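Side-chain contacts in glycosyl hydrolase family 2, TIM barrel domain protein (Parabacteroides merdae ATCC 43184, PDB 6DXU), which probably hydrolyses beta-glucuronides in the human gut as a bacterial beta-glucuronidase of glycoside hydrolase family 2: residues D[520-525]-D[614-619]; D[790-793]-D[798-801]. All blocks are in the same frame, centred on the assembly; numbering follows the deposited sequence.

Contact 1: residues D[520-525]-D[614-619]; sequences HARRHS and VVERDF. With BCN (bicine), chain L.
Ala521 and Glu616 meet between two loops, each bent into a beta turn, type II from His520 to Arg523 and type I from Glu616 to Phe619, and their CA atoms lie 7.1 Å apart. The methyl of Ala521 sits over one face of the Glu616 carboxylate, nearly centred on CD, with Ala521 CB 3.5 Å from Glu616 CD. Glu616 CG sits beside its own backbone N (chi1 -58°) and the chain runs extended from there, which carries the carboxylate across to the other loop. Alanine suits its place because a bare methyl is small enough for the flat carboxylate to lie directly against it.

Arg522 supplies the opposite charge, yet it does not form a salt bridge: Arg522 NE is 4.4 Å from Glu616 OE2, which lies well out of the guanidinium plane. A water in the plane at the edge of the guanidinium, weakly bonded to Arg522 NE, may link the two groups, though its approach to Glu616 OE1 is too short to be trusted. The positive charge nearby would probably help keep the glutamate ionised.

On the ligand side of the turn, Arg523 bends at chi3 (-75°) and donates from NH1 to bicine O4 at 2.9 Å, the N-H...O angle being 148°. His520 CD2 lies against one face of this guanidinium, offset toward its rim, while Arg523 NE lies in the plane of the imidazole at its edge; NH2 is held by Gln793 and by the carbonyl of Ala794. Arginine suits this place because its several N-H groups can grip ligand and protein together. In this family 2 TIM-barrel enzyme, the loop after barrel strand 512-513 thus packs on the turn before helix 623-632 and presents Arg523 to the bicine pocket.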
ATOM      1  N   HIS D 520     -45.719 -24.888   8.286  1.00 20.28           N
ATOM      2  CA  HIS D 520     -45.232 -25.983   7.454  1.00 19.18           C
ATOM      3  C   HIS D 520     -46.335 -26.340   6.476  1.00 23.87           C
ATOM      4  O   HIS D 520     -47.352 -26.918   6.875  1.00 22.38           O
ATOM      5  CB  HIS D 520     -44.871 -27.146   8.376  1.00 23.20           C
ATOM      6  CG  HIS D 520     -44.095 -28.259   7.730  1.00 24.72           C
ATOM      7  ND1 HIS D 520     -43.095 -28.047   6.805  1.00 24.84           N
ATOM      8  CD2 HIS D 520     -44.135 -29.599   7.937  1.00 26.87           C
ATOM      9  CE1 HIS D 520     -42.574 -29.208   6.448  1.00 23.84           C
ATOM     10  NE2 HIS D 520     -43.197 -30.168   7.112  1.00 23.34           N
ATOM     11  N   ALA D 521     -46.170 -25.939   5.214  1.00 22.66           N
ATOM     12  CA  ALA D 521     -47.246 -26.061   4.240  1.00 20.19           C
ATOM     13  C   ALA D 521     -47.719 -27.503   4.155  1.00 24.55           C
ATOM     14  O   ALA D 521     -46.905 -28.425   4.071  1.00 20.50           O
ATOM     15  CB  ALA D 521     -46.797 -25.588   2.858  1.00 20.52           C
ATOM     16  N   ARG D 522     -49.039 -27.686   4.192  1.00 20.25           N
ATOM     17  CA  ARG D 522     -49.770 -28.950   4.134  1.00 23.47           C
ATOM     18  C   ARG D 522     -49.898 -29.570   5.516  1.00 25.58           C
ATOM     19  O   ARG D 522     -50.483 -30.655   5.630  1.00 22.81           O
ATOM     20  CB  ARG D 522     -49.154 -29.980   3.166  1.00 23.02           C
ATOM     21  CG  ARG D 522     -49.052 -29.464   1.736  1.00 22.59           C
ATOM     22  CD  ARG D 522     -48.319 -30.417   0.785  1.00 29.52           C
ATOM     23  NE  ARG D 522     -48.430 -29.906  -0.582  1.00 30.53           N
ATOM     24  CZ  ARG D 522     -49.478 -30.141  -1.378  1.00 44.15           C
ATOM     25  NH1 ARG D 522     -50.494 -30.891  -0.962  1.00 34.24           N
ATOM     26  NH2 ARG D 522     -49.517 -29.620  -2.596  1.00 46.87           N
ATOM     27  N   ARG D 523     -49.387 -28.937   6.569  1.00 22.57           N
ATOM     28  CA  ARG D 523     -49.633 -29.434   7.918  1.00 21.10           C
ATOM     29  C   ARG D 523     -50.840 -28.731   8.516  1.00 25.73           C
ATOM     30  O   ARG D 523     -50.922 -27.498   8.496  1.00 22.47           O
ATOM     31  CB  ARG D 523     -48.423 -29.236   8.820  1.00 21.08           C
ATOM     32  CG  ARG D 523     -48.647 -29.718  10.247  1.00 23.97           C
ATOM     33  CD  ARG D 523     -47.442 -29.407  11.131  1.00 24.11           C
ATOM     34  NE  ARG D 523     -46.314 -30.307  10.880  1.00 24.66           N
ATOM     35  CZ  ARG D 523     -45.073 -30.087  11.302  1.00 26.54           C
ATOM     36  NH1 ARG D 523     -44.785 -28.981  11.988  1.00 20.96           N
ATOM     37  NH2 ARG D 523     -44.108 -30.965  11.032  1.00 25.21           N
ATOM     38  N   HIS D 524     -51.775 -29.516   9.047  1.00 21.69           N
ATOM     39  CA  HIS D 524     -53.006 -28.975   9.591  1.00 24.81           C
ATOM     40  C   HIS D 524     -53.255 -29.583  10.964  1.00 25.12           C
ATOM     41  O   HIS D 524     -52.564 -30.516  11.394  1.00 23.98           O
ATOM     42  CB  HIS D 524     -54.171 -29.208   8.621  1.00 23.83           C
ATOM     43  CG  HIS D 524     -53.896 -28.699   7.238  1.00 24.64           C
ATOM     44  ND1 HIS D 524     -54.117 -27.390   6.865  1.00 24.85           N
ATOM     45  CD2 HIS D 524     -53.404 -29.326   6.141  1.00 22.25           C
ATOM     46  CE1 HIS D 524     -53.779 -27.232   5.597  1.00 26.91           C
ATOM     47  NE2 HIS D 524     -53.346 -28.392   5.133  1.00 23.23           N
ATOM     48  N   SER D 525     -54.239 -29.032  11.673  1.00 26.52           N
ATOM     49  CA  SER D 525     -54.497 -29.467  13.039  1.00 27.17           C
ATOM     50  C   SER D 525     -55.980 -29.354  13.347  1.00 30.52           C
ATOM     51  O   SER D 525     -56.628 -28.378  12.963  1.00 25.04           O
ATOM     52  CB  SER D 525     -53.702 -28.640  14.057  1.00 26.14           C
ATOM     53  OG  SER D 525     -53.936 -29.078  15.392  1.00 26.04           O
ATOM     54  N   VAL D 614     -47.060 -16.844   3.154  1.00 20.00           N
ATOM     55  CA  VAL D 614     -48.383 -17.329   2.781  1.00 21.36           C
ATOM     56  C   VAL D 614     -48.334 -18.020   1.436  1.00 24.82           C
ATOM     57  O   VAL D 614     -49.358 -18.519   0.947  1.00 22.65           O
ATOM     58  CB  VAL D 614     -49.412 -16.180   2.815  1.00 21.41           C
ATOM     59  CG1 VAL D 614     -49.406 -15.540   4.181  1.00 22.31           C
ATOM     60  CG2 VAL D 614     -49.146 -15.154   1.720  1.00 19.67           C
ATOM     61  N   VAL D 615     -47.158 -18.077   0.831  1.00 20.41           N
ATOM     62  CA  VAL D 615     -46.917 -18.793  -0.409  1.00 22.28           C
ATOM     63  C   VAL D 615     -45.663 -19.629  -0.208  1.00 20.74           C
ATOM     64  O   VAL D 615     -44.719 -19.186   0.460  1.00 17.86           O
ATOM     65  CB  VAL D 615     -46.763 -17.804  -1.582  1.00 22.75           C
ATOM     66  CG1 VAL D 615     -46.415 -18.539  -2.852  1.00 21.81           C
ATOM     67  CG2 VAL D 615     -48.068 -16.988  -1.756  1.00 22.10           C
ATOM     68  N   GLU D 616     -45.661 -20.848  -0.753  1.00 21.95           N
ATOM     69  CA  GLU D 616     -44.473 -21.690  -0.669  1.00 18.77           C
ATOM     70  C   GLU D 616     -43.384 -21.168  -1.605  1.00 19.25           C
ATOM     71  O   GLU D 616     -43.637 -20.389  -2.530  1.00 19.69           O
ATOM     72  CB  GLU D 616     -44.804 -23.146  -1.035  1.00 21.01           C
ATOM     73  CG  GLU D 616     -45.896 -23.812  -0.153  1.00 22.06           C
ATOM     74  CD  GLU D 616     -46.117 -25.274  -0.538  1.00 27.28           C
ATOM     75  OE1 GLU D 616     -45.131 -26.040  -0.521  1.00 28.00           O
ATOM     76  OE2 GLU D 616     -47.261 -25.649  -0.881  1.00 27.74           O
ATOM     77  N   ARG D 617     -42.161 -21.647  -1.377  1.00 17.92           N
ATOM     78  CA  ARG D 617     -40.991 -21.136  -2.081  1.00 17.66           C
ATOM     79  C   ARG D 617     -41.036 -21.426  -3.577  1.00 22.09           C
ATOM     80  O   ARG D 617     -40.245 -20.845  -4.331  1.00 20.36           O
ATOM     81  CB  ARG D 617     -39.720 -21.717  -1.427  1.00 15.52           C
ATOM     82  CG  ARG D 617     -38.425 -21.001  -1.771  1.00 19.83           C
ATOM     83  CD  ARG D 617     -37.274 -21.500  -0.883  1.00 19.92           C
ATOM     84  NE  ARG D 617     -35.976 -20.921  -1.234  1.00 22.35           N
ATOM     85  CZ  ARG D 617     -34.991 -21.604  -1.816  1.00 23.98           C
ATOM     86  NH1 ARG D 617     -35.151 -22.899  -2.117  1.00 21.46           N
ATOM     87  NH2 ARG D 617     -33.842 -20.995  -2.094  1.00 20.13           N
ATOM     88  N   ASP D 618     -41.963 -22.282  -4.029  1.00 20.92           N
ATOM     89  CA  ASP D 618     -42.137 -22.584  -5.442  1.00 22.22           C
ATOM     90  C   ASP D 618     -43.387 -21.934  -6.045  1.00 26.05           C
ATOM     91  O   ASP D 618     -43.803 -22.319  -7.144  1.00 24.29           O
ATOM     92  CB  ASP D 618     -42.182 -24.102  -5.641  1.00 26.09           C
ATOM     93  CG  ASP D 618     -43.422 -24.743  -5.022  1.00 29.61           C
ATOM     94  OD1 ASP D 618     -44.244 -24.034  -4.386  1.00 24.34           O
ATOM     95  OD2 ASP D 618     -43.559 -25.973  -5.152  1.00 29.88           O
ATOM     96  N   PHE D 619     -43.995 -20.975  -5.349  1.00 19.93           N
ATOM     97  CA  PHE D 619     -45.206 -20.216  -5.725  1.00 23.46           C
ATOM     98  C   PHE D 619     -46.509 -20.927  -5.345  1.00 22.66           C
ATOM     99  O   PHE D 619     -47.585 -20.377  -5.631  1.00 24.92           O
ATOM    100  CB  PHE D 619     -45.282 -19.853  -7.224  1.00 23.22           C
ATOM    101  CG  PHE D 619     -44.274 -18.828  -7.658  1.00 25.80           C
ATOM    102  CD1 PHE D 619     -43.945 -17.770  -6.822  1.00 24.12           C
ATOM    103  CD2 PHE D 619     -43.671 -18.912  -8.907  1.00 27.28           C
ATOM    104  CE1 PHE D 619     -43.014 -16.805  -7.216  1.00 25.25           C
ATOM    105  CE2 PHE D 619     -42.743 -17.950  -9.319  1.00 26.21           C
ATOM    106  CZ  PHE D 619     -42.419 -16.893  -8.475  1.00 25.46           C
TER
HETATM  107  N1  BCN L 901     -40.711 -27.182  15.446  1.00 36.53           N
HETATM  108  C1  BCN L 901     -40.513 -27.832  16.728  1.00 39.41           C
HETATM  109  C2  BCN L 901     -40.309 -29.328  16.500  1.00 42.78           C
HETATM  110  O21 BCN L 901     -40.569 -29.822  15.374  1.00 35.28           O
HETATM  111  O22 BCN L 901     -39.886 -30.060  17.436  1.00 48.69           O
HETATM  112  C3  BCN L 901     -42.104 -26.756  15.363  1.00 32.73           C
HETATM  113  C4  BCN L 901     -43.028 -27.931  15.031  1.00 29.49           C
HETATM  114  O4  BCN L 901     -42.577 -28.582  13.873  1.00 27.07           O
HETATM  115  C5  BCN L 901     -39.871 -25.986  15.397  1.00 35.56           C
HETATM  116  C6  BCN L 901     -38.569 -26.274  14.649  1.00 37.67           C
HETATM  117  O6  BCN L 901     -38.756 -27.402  13.836  1.00 36.36           O
HETATM  118  O   HOH W   1     -45.451 -28.437  -0.193  1.00 34.85           O

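Contact 2: residues D[790-793]-D[798-801]. With BCN (bicine), chain L.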
ATOM      1  N   ARG D 790     -35.444 -33.522   0.736  1.00 21.33           N
ATOM      2  CA  ARG D 790     -35.030 -34.901   0.988  1.00 20.06           C
ATOM      3  C   ARG D 790     -34.945 -35.218   2.466  1.00 21.61           C
ATOM      4  O   ARG D 790     -34.856 -36.392   2.823  1.00 23.41           O
ATOM      5  CB  ARG D 790     -33.685 -35.208   0.318  1.00 22.91           C
ATOM      6  CG  ARG D 790     -32.480 -34.471   0.886  1.00 22.36           C
ATOM      7  CD  ARG D 790     -31.234 -34.816   0.084  1.00 25.87           C
ATOM      8  NE  ARG D 790     -30.055 -34.111   0.586  1.00 25.04           N
ATOM      9  CZ  ARG D 790     -29.337 -34.508   1.630  1.00 25.02           C
ATOM     10  NH1 ARG D 790     -29.668 -35.627   2.272  1.00 24.82           N
ATOM     11  NH2 ARG D 790     -28.280 -33.799   2.029  1.00 26.03           N
ATOM     12  N   LYS D 791     -34.943 -34.199   3.325  1.00 21.47           N
ATOM     13  CA  LYS D 791     -35.162 -34.356   4.760  1.00 21.57           C
ATOM     14  C   LYS D 791     -36.242 -33.362   5.152  1.00 27.85           C
ATOM     15  O   LYS D 791     -36.107 -32.165   4.876  1.00 24.94           O
ATOM     16  CB  LYS D 791     -33.878 -34.114   5.558  1.00 21.15           C
ATOM     17  CG  LYS D 791     -32.822 -35.200   5.346  1.00 21.65           C
ATOM     18  CD  LYS D 791     -31.607 -35.019   6.264  1.00 24.43           C
ATOM     19  CE  LYS D 791     -30.588 -36.129   6.006  1.00 26.59           C
ATOM     20  NZ  LYS D 791     -29.386 -35.992   6.847  1.00 27.47           N
ATOM     21  N   VAL D 792     -37.332 -33.848   5.738  1.00 20.92           N
ATOM     22  CA  VAL D 792     -38.503 -32.997   5.964  1.00 20.51           C
ATOM     23  C   VAL D 792     -39.325 -33.601   7.094  1.00 24.69           C
ATOM     24  O   VAL D 792     -39.451 -34.823   7.198  1.00 24.27           O
ATOM     25  CB  VAL D 792     -39.332 -32.840   4.668  1.00 23.56           C
ATOM     26  CG1 VAL D 792     -40.009 -34.179   4.270  1.00 21.28           C
ATOM     27  CG2 VAL D 792     -40.378 -31.722   4.814  1.00 20.62           C
ATOM     28  N   GLN D 793     -39.875 -32.741   7.948  1.00 23.32           N
ATOM     29  CA  GLN D 793     -40.809 -33.209   8.965  1.00 22.19           C
ATOM     30  C   GLN D 793     -42.117 -33.602   8.298  1.00 20.72           C
ATOM     31  O   GLN D 793     -42.542 -32.978   7.324  1.00 21.17           O
ATOM     32  CB  GLN D 793     -41.070 -32.125  10.018  1.00 24.26           C
ATOM     33  CG  GLN D 793     -39.972 -31.943  11.051  1.00 20.93           C
ATOM     34  CD  GLN D 793     -40.349 -30.900  12.093  1.00 25.19           C
ATOM     35  OE1 GLN D 793     -41.527 -30.596  12.261  1.00 24.31           O
ATOM     36  NE2 GLN D 793     -39.351 -30.324  12.774  1.00 22.41           N
ATOM     37  N   ARG D 798     -47.591 -37.643   6.872  1.00 24.15           N
ATOM     38  CA  ARG D 798     -47.282 -37.947   5.482  1.00 24.63           C
ATOM     39  C   ARG D 798     -46.149 -37.060   4.970  1.00 30.78           C
ATOM     40  O   ARG D 798     -45.848 -36.002   5.530  1.00 23.73           O
ATOM     41  CB  ARG D 798     -48.527 -37.844   4.609  1.00 30.29           C
ATOM     42  CG  ARG D 798     -48.680 -36.603   3.835  1.00 37.48           C
ATOM     43  CD  ARG D 798     -50.004 -36.685   3.072  1.00 41.32           C
ATOM     44  NE  ARG D 798     -50.422 -35.368   2.600  1.00 42.12           N
ATOM     45  CZ  ARG D 798     -50.917 -34.432   3.402  1.00 38.74           C
ATOM     46  NH1 ARG D 798     -51.050 -34.677   4.712  1.00 26.36           N
ATOM     47  NH2 ARG D 798     -51.266 -33.253   2.898  1.00 33.63           N
ATOM     48  N   ALA D 799     -45.477 -37.541   3.926  1.00 25.22           N
ATOM     49  CA  ALA D 799     -44.479 -36.744   3.229  1.00 27.50           C
ATOM     50  C   ALA D 799     -44.494 -37.147   1.765  1.00 30.49           C
ATOM     51  O   ALA D 799     -44.613 -38.333   1.444  1.00 27.77           O
ATOM     52  CB  ALA D 799     -43.076 -36.932   3.824  1.00 22.30           C
ATOM     53  N   LEU D 800     -44.384 -36.155   0.889  1.00 24.93           N
ATOM     54  CA  LEU D 800     -44.375 -36.365  -0.549  1.00 26.06           C
ATOM     55  C   LEU D 800     -43.066 -35.847  -1.131  1.00 27.07           C
ATOM     56  O   LEU D 800     -42.502 -34.864  -0.640  1.00 22.99           O
ATOM     57  CB  LEU D 800     -45.541 -35.628  -1.223  1.00 25.24           C
ATOM     58  CG  LEU D 800     -46.967 -35.864  -0.721  1.00 31.35           C
ATOM     59  CD1 LEU D 800     -47.902 -34.744  -1.182  1.00 33.83           C
ATOM     60  CD2 LEU D 800     -47.455 -37.172  -1.248  1.00 31.03           C
ATOM     61  N   ILE D 801     -42.602 -36.490  -2.205  1.00 24.76           N
ATOM     62  CA  ILE D 801     -41.494 -35.954  -2.992  1.00 21.89           C
ATOM     63  C   ILE D 801     -41.663 -36.445  -4.425  1.00 25.12           C
ATOM     64  O   ILE D 801     -42.255 -37.502  -4.670  1.00 23.02           O
ATOM     65  CB  ILE D 801     -40.112 -36.341  -2.397  1.00 25.29           C
ATOM     66  CG1 ILE D 801     -39.005 -35.409  -2.922  1.00 20.81           C
ATOM     67  CG2 ILE D 801     -39.770 -37.805  -2.678  1.00 23.02           C
ATOM     68  CD1 ILE D 801     -37.698 -35.545  -2.148  1.00 23.82           C
TER
HETATM   69  N1  BCN L 901     -40.711 -27.182  15.446  1.00 36.53           N
HETATM   70  C1  BCN L 901     -40.513 -27.832  16.728  1.00 39.41           C
HETATM   71  C2  BCN L 901     -40.309 -29.328  16.500  1.00 42.78           C
HETATM   72  O21 BCN L 901     -40.569 -29.822  15.374  1.00 35.28           O
HETATM   73  O22 BCN L 901     -39.886 -30.060  17.436  1.00 48.69           O
HETATM   74  C3  BCN L 901     -42.104 -26.756  15.363  1.00 32.73           C
HETATM   75  C4  BCN L 901     -43.028 -27.931  15.031  1.00 29.49           C
HETATM   76  O4  BCN L 901     -42.577 -28.582  13.873  1.00 27.07           O
HETATM   77  C5  BCN L 901     -39.871 -25.986  15.397  1.00 35.56           C
HETATM   78  C6  BCN L 901     -38.569 -26.274  14.649  1.00 37.67           C
HETATM   79  O6  BCN L 901     -38.756 -27.402  13.836  1.00 36.36           O
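Val792 and Ala799 face each other across two strands, with Val792 CG1 4.1 Å from Ala799 CB. Next to them the tip of Ile801, CD1, reaches the backbone of Arg790 at its CA, 4.2 Å away. Ile801 CG1 is anti to the backbone N (chi1 -161°), which stretches the chain toward the other strand. The contact is apolar, and its fit rests on size: the branched valine and the long isoleucine span the gap, while alanine accepts the valine methyl.

Gln793, next along the strand, leaves it on the side away from this packing, and its extended chain carries the amide to bicine, where NE2 donates weakly to two oxygens, O21 at 2.9 Å and O6 at 3.2 Å. Behind this first shell, Gln793 OE1 accepts from Arg523 NH2, which fixes the rotation of the amide and turns NE2 to the ligand. An amide suits this place because it can take a bond from the arginine while giving its N-H groups to bicine. Arg790 NH2 forms salt bridges with Asp83 and Asp81, the latter a sodium ligand, and Lys791 NZ pairs with Asp83.

Strand 791-793 edges a sheet beside strand 768-775, and strand 798-804 lies between 747-755 and 778-780 in a second sheet; Ala799 and Ile801 also touch Phe771, so the contact joins the facing sheets of the C-terminal domain.

How the contacts relate
Along the chain contact 1 comes first: it closes a long loop of 88 residues between 520-525 and 614-619, with helices 557-560 and 565-579 inside it. Contact 2 opens after that loop has closed and spans only four residues, so the two are in series, neither nested nor crossing. They nonetheless meet in space, their centres about 13 Å apart. The first ties together loops of the barrel region, the second joins two strands of the C-terminal domain. Where they touch, His520 NE2 probably bonds to Gln793 O and His520 CE1 packs on Val792 CG2. Bicine thus lies at the junction of barrel and C-terminal domain.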